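Long-range contacts in glycosyl hydrolase, family 8 (Clostridium perfringens, PDB 3REN), which probably hydrolyses alpha-linked glucans as an alpha-amylase of glycoside hydrolase family 8, on an (alpha/alpha)6-barrel fold: residues A[121-126]-A[136-141]; A[229-234]-A[283-288]. All blocks are in the same frame, centred on the assembly; numbering follows the deposited sequence. Where two conformers were deposited one is given.

Interaction 1: residues A[121-126]-A[136-141]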
# COMPACT_ATOMS: atom_id res chain seq x y z
N LYS A 121 -4.89 0.07 10.60
CA LYS A 121 -3.85 -0.92 10.86
C LYS A 121 -2.66 -0.27 11.57
O LYS A 121 -2.21 -0.80 12.59
CB LYS A 121 -3.37 -1.57 9.56
CG LYS A 121 -2.34 -2.71 9.78
CD LYS A 121 -1.79 -3.17 8.40
CE LYS A 121 -1.13 -4.55 8.52
NZ LYS A 121 -0.33 -5.00 7.29
N ALA A 122 -2.17 0.87 11.08
CA ALA A 122 -1.06 1.58 11.74
C ALA A 122 -1.39 1.97 13.18
O ALA A 122 -0.56 1.85 14.08
CB ALA A 122 -0.69 2.82 10.95
N LEU A 123 -2.62 2.42 13.39
CA LEU A 123 -3.10 2.78 14.74
C LEU A 123 -3.20 1.59 15.69
O LEU A 123 -2.77 1.68 16.86
CB LEU A 123 -4.42 3.54 14.65
CG LEU A 123 -4.31 4.98 14.13
CD1 LEU A 123 -5.70 5.49 13.79
CD2 LEU A 123 -3.64 5.90 15.17
N LEU A 124 -3.75 0.47 15.23
CA LEU A 124 -3.84 -0.73 16.06
C LEU A 124 -2.45 -1.30 16.34
O LEU A 124 -2.16 -1.69 17.47
CB LEU A 124 -4.78 -1.77 15.46
CG LEU A 124 -6.24 -1.30 15.35
CD1 LEU A 124 -7.14 -2.35 14.65
CD2 LEU A 124 -6.78 -0.92 16.74
N LEU A 125 -1.58 -1.35 15.34
CA LEU A 125 -0.17 -1.70 15.60
C LEU A 125 0.48 -0.76 16.63
O LEU A 125 1.23 -1.20 17.49
CB LEU A 125 0.65 -1.71 14.28
CG LEU A 125 0.20 -2.76 13.24
CD1 LEU A 125 1.02 -2.68 11.97
CD2 LEU A 125 0.17 -4.23 13.82
N ALA A 126 0.20 0.53 16.53
CA ALA A 126 0.80 1.51 17.42
C ALA A 126 0.34 1.27 18.87
O ALA A 126 1.15 1.33 19.82
CB ALA A 126 0.46 2.93 16.97
N LYS A 136 -5.87 3.30 19.58
CA LYS A 136 -6.88 2.25 19.42
C LYS A 136 -8.29 2.86 19.34
O LYS A 136 -9.09 2.49 18.48
CB LYS A 136 -6.79 1.23 20.58
CG LYS A 136 -7.72 0.05 20.52
CD LYS A 136 -7.59 -0.80 21.80
CE LYS A 136 -8.75 -1.77 21.94
NZ LYS A 136 -8.63 -2.59 23.18
N PHE A 137 -8.59 3.80 20.23
CA PHE A 137 -9.90 4.44 20.26
C PHE A 137 -10.14 5.23 18.99
O PHE A 137 -11.24 5.24 18.45
CB PHE A 137 -10.03 5.41 21.46
CG PHE A 137 -10.34 4.72 22.76
CD1 PHE A 137 -10.05 3.37 22.93
CD2 PHE A 137 -10.92 5.41 23.82
CE1 PHE A 137 -10.35 2.72 24.13
CE2 PHE A 137 -11.19 4.77 25.03
CZ PHE A 137 -10.92 3.42 25.17
N TYR A 138 -9.10 5.91 18.53
CA TYR A 138 -9.20 6.68 17.31
C TYR A 138 -9.43 5.72 16.12
O TYR A 138 -10.30 5.97 15.29
CB TYR A 138 -7.97 7.56 17.13
CG TYR A 138 -8.24 8.75 16.22
CD1 TYR A 138 -8.51 10.02 16.76
CD2 TYR A 138 -8.20 8.62 14.81
CE1 TYR A 138 -8.74 11.11 15.95
CE2 TYR A 138 -8.44 9.73 13.98
CZ TYR A 138 -8.71 10.96 14.56
OH TYR A 138 -8.98 12.05 13.77
N ALA A 139 -8.69 4.61 16.06
CA ALA A 139 -8.93 3.56 15.04
C ALA A 139 -10.36 3.01 15.01
O ALA A 139 -10.94 2.79 13.94
CB ALA A 139 -7.95 2.41 15.22
N ILE A 140 -10.92 2.80 16.19
CA ILE A 140 -12.31 2.39 16.37
C ILE A 140 -13.31 3.37 15.80
O ILE A 140 -14.28 2.98 15.15
CB ILE A 140 -12.58 2.08 17.88
CG1 ILE A 140 -11.90 0.76 18.24
CG2 ILE A 140 -14.11 2.06 18.22
CD1 ILE A 140 -11.56 0.58 19.75
N ASN A 141 -13.12 4.66 16.08
CA ASN A 141 -13.96 5.70 15.49
C ASN A 141 -13.98 5.52 13.95
O ASN A 141 -15.05 5.55 13.34
CB ASN A 141 -13.38 7.10 15.72
CG ASN A 141 -13.49 7.61 17.15
OD1 ASN A 141 -14.33 7.18 17.94
ND2 ASN A 141 -12.66 8.64 17.46
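Ala139 points its methyl group toward helix 113-130 and lodges it between two leucines: its CB lies 3.8 Å from CB of Leu123 and 3.8 Å from CD2 of Leu124. Leu123 then spreads over the facing helix, since with CG beside its own backbone N (chi1 -73°) it sends CD1 to within 3.9 Å of the Ala139 N. The same methyl reaches Tyr138, where CD1 of Leu123 sits obliquely to the ring, 4.1 Å from CD2. The small alanine lets the axes of the two segments close to 8.4 Å, and they run nearly antiparallel at 154°. Helices 113-130 and 133-150 are consecutive and form a hairpin with a two-residue turn, in a protein whose fold is an (alpha/alpha)6 barrel. Leu124 also touches Leu181 and Leu182 of helix 176-185, while Tyr138 meets Phe85 of helix 78-89 edge-to-face. The packing slackens at Lys136, which is partly exposed. Here CG alone lies against CD2 of Leu124, at 4.0 Å; with that CG anti to the backbone N (chi1 -178°) and the chain extended beyond it, NZ is led away from helix 113-130.

Interaction 2: residues A[229-234]-A[283-288]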
# COMPACT_ATOMS: atom_id res chain seq x y z
N VAL A 229 -3.99 -9.56 -16.06
CA VAL A 229 -3.94 -9.41 -14.61
C VAL A 229 -3.12 -8.16 -14.25
O VAL A 229 -1.99 -8.02 -14.74
CB VAL A 229 -3.26 -10.64 -13.98
CG1 VAL A 229 -3.15 -10.51 -12.41
CG2 VAL A 229 -3.98 -11.95 -14.39
N ASP A 230 -3.68 -7.26 -13.42
CA ASP A 230 -2.92 -6.13 -12.83
C ASP A 230 -2.02 -6.67 -11.73
O ASP A 230 -2.48 -6.92 -10.60
CB ASP A 230 -3.85 -5.06 -12.21
CG ASP A 230 -3.11 -3.78 -11.84
OD1 ASP A 230 -1.97 -3.85 -11.26
OD2 ASP A 230 -3.67 -2.70 -12.10
N PHE A 231 -0.75 -6.83 -12.05
CA PHE A 231 0.12 -7.58 -11.12
C PHE A 231 0.31 -6.92 -9.76
O PHE A 231 0.34 -7.62 -8.74
CB PHE A 231 1.47 -7.90 -11.77
CG PHE A 231 2.30 -8.82 -10.98
CD1 PHE A 231 3.55 -8.42 -10.53
CD2 PHE A 231 1.86 -10.12 -10.70
CE1 PHE A 231 4.36 -9.29 -9.77
CE2 PHE A 231 2.66 -10.99 -9.94
CZ PHE A 231 3.91 -10.56 -9.47
N LEU A 232 0.50 -5.60 -9.74
CA LEU A 232 0.70 -4.89 -8.48
C LEU A 232 -0.44 -5.16 -7.54
O LEU A 232 -0.24 -5.49 -6.34
CB LEU A 232 0.84 -3.38 -8.68
CG LEU A 232 0.92 -2.64 -7.33
CD1 LEU A 232 2.24 -2.97 -6.59
CD2 LEU A 232 0.83 -1.16 -7.59
N LEU A 233 -1.66 -5.04 -8.04
CA LEU A 233 -2.80 -5.27 -7.22
C LEU A 233 -2.84 -6.68 -6.68
O LEU A 233 -3.17 -6.85 -5.59
CB LEU A 233 -4.09 -4.91 -7.91
CG LEU A 233 -4.55 -3.47 -7.91
CD1 LEU A 233 -3.50 -2.43 -7.84
CD2 LEU A 233 -5.54 -3.20 -9.01
N SER A 234 -2.48 -7.67 -7.48
CA SER A 234 -2.47 -9.05 -6.94
C SER A 234 -1.40 -9.24 -5.84
O SER A 234 -1.62 -9.98 -4.89
CB SER A 234 -2.26 -10.08 -8.05
OG SER A 234 -3.46 -10.23 -8.83
N PRO A 283 8.88 0.04 -8.72
CA PRO A 283 9.37 -0.21 -7.35
C PRO A 283 8.27 -0.78 -6.40
O PRO A 283 8.60 -1.49 -5.48
CB PRO A 283 9.77 1.19 -6.86
CG PRO A 283 10.03 1.97 -8.15
CD PRO A 283 9.06 1.44 -9.14
N SER A 284 7.00 -0.45 -6.64
CA SER A 284 5.91 -0.95 -5.77
C SER A 284 5.68 -2.44 -5.91
O SER A 284 5.36 -3.13 -4.93
CB SER A 284 4.61 -0.19 -6.05
OG SER A 284 4.76 1.14 -5.60
N ILE A 285 5.84 -2.94 -7.13
CA ILE A 285 5.78 -4.38 -7.39
C ILE A 285 6.90 -5.07 -6.62
O ILE A 285 6.65 -6.00 -5.83
CB ILE A 285 5.99 -4.67 -8.86
CG1 ILE A 285 4.88 -4.03 -9.68
CG2 ILE A 285 6.10 -6.20 -9.12
CD1 ILE A 285 3.65 -4.80 -9.67
N TYR A 286 8.14 -4.61 -6.86
CA TYR A 286 9.30 -5.24 -6.18
C TYR A 286 9.24 -5.14 -4.66
O TYR A 286 9.59 -6.09 -3.97
CB TYR A 286 10.63 -4.68 -6.71
CG TYR A 286 10.90 -5.14 -8.13
CD1 TYR A 286 10.85 -6.50 -8.47
CD2 TYR A 286 11.17 -4.22 -9.14
CE1 TYR A 286 11.08 -6.95 -9.78
CE2 TYR A 286 11.42 -4.65 -10.47
CZ TYR A 286 11.37 -6.02 -10.77
OH TYR A 286 11.61 -6.46 -12.05
N SER A 287 8.77 -3.99 -4.16
CA SER A 287 8.51 -3.81 -2.73
C SER A 287 7.61 -4.85 -2.16
O SER A 287 7.92 -5.42 -1.12
CB SER A 287 7.92 -2.43 -2.44
OG SER A 287 8.88 -1.43 -2.74
N ASN A 288 6.48 -5.11 -2.83
CA ASN A 288 5.53 -6.07 -2.32
C ASN A 288 6.08 -7.49 -2.35
O ASN A 288 5.83 -8.28 -1.42
CB ASN A 288 4.22 -5.99 -3.12
CG ASN A 288 3.33 -4.84 -2.64
OD1 ASN A 288 3.54 -4.32 -1.56
ND2 ASN A 288 2.35 -4.45 -3.45
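The ring of Phe231 meets Ile285 at its edge, close to the ring plane: CE1 lies 3.6 Å from CG2 of Ile285 in one of the two modelled conformers. Elsewhere the same ring packs edge-to-face with Tyr269. The other flat group, the amide of Asn288, crosses the Leu232 side chain at about a right angle, with ND2 3.5 Å from CD1 of Leu232. That contact is van der Waals; the amide nitrogen donates its hydrogen bond to OG1 of Thr235, and Thr235 in turn bonds to the backbone O of Leu232, so a polar link runs beside the leucine. Leu232 covers the most ground here. With CG anti to the backbone N (chi1 175°), its CD1 is carried across to helix 283-296, where it rests 3.7 Å from CB of Ser284 and 3.5 Å from the Ser284 O. The hydroxyl of Ser284 has its own partners, Asp337 and Asn340. The approach of Ile285 CD1 to Leu232 is shorter than carbons allow and is doubtful. Both helices begin here. Asp230 is the N-cap of helix 231-243, its OD1 taking a weak but straight bond from Leu233 N (3.4 Å, 172°). In the first turn of helix 283-296, Pro283 O is gripped by N and OG of Ser287 from opposite faces of its carbonyl plane, with OG at 2.8 Å. The contact thus joins the starts of two helices: Phe336 of helix 335-346 packs on Leu232 and Ser284, helix 299-312 touches Pro283 and Ser287, and strand 228-230 leads into helix 231-243 while pairing antiparallel with strand 268-270.

Interaction 1 and interaction 2 lie on opposite sides of the chain's centre, about 17 Å and 10 Å from it, with their own centres 26 Å apart. Their nearest atoms are about 10 Å apart, so the two do not touch. Interaction 1 joins successive helices only 10 residues apart along the chain, whereas interaction 2 spans 49 residues and brings together helix starts separated by another helix and a strand. A salt bridge links their surroundings: Lys121, in segment 121-126 but turned away from the contact, reaches Glu243 at the end of helix 231-243, the helix whose start forms half of the second. Neither contact includes a bound ligand; both join helices that probably belong to the barrel.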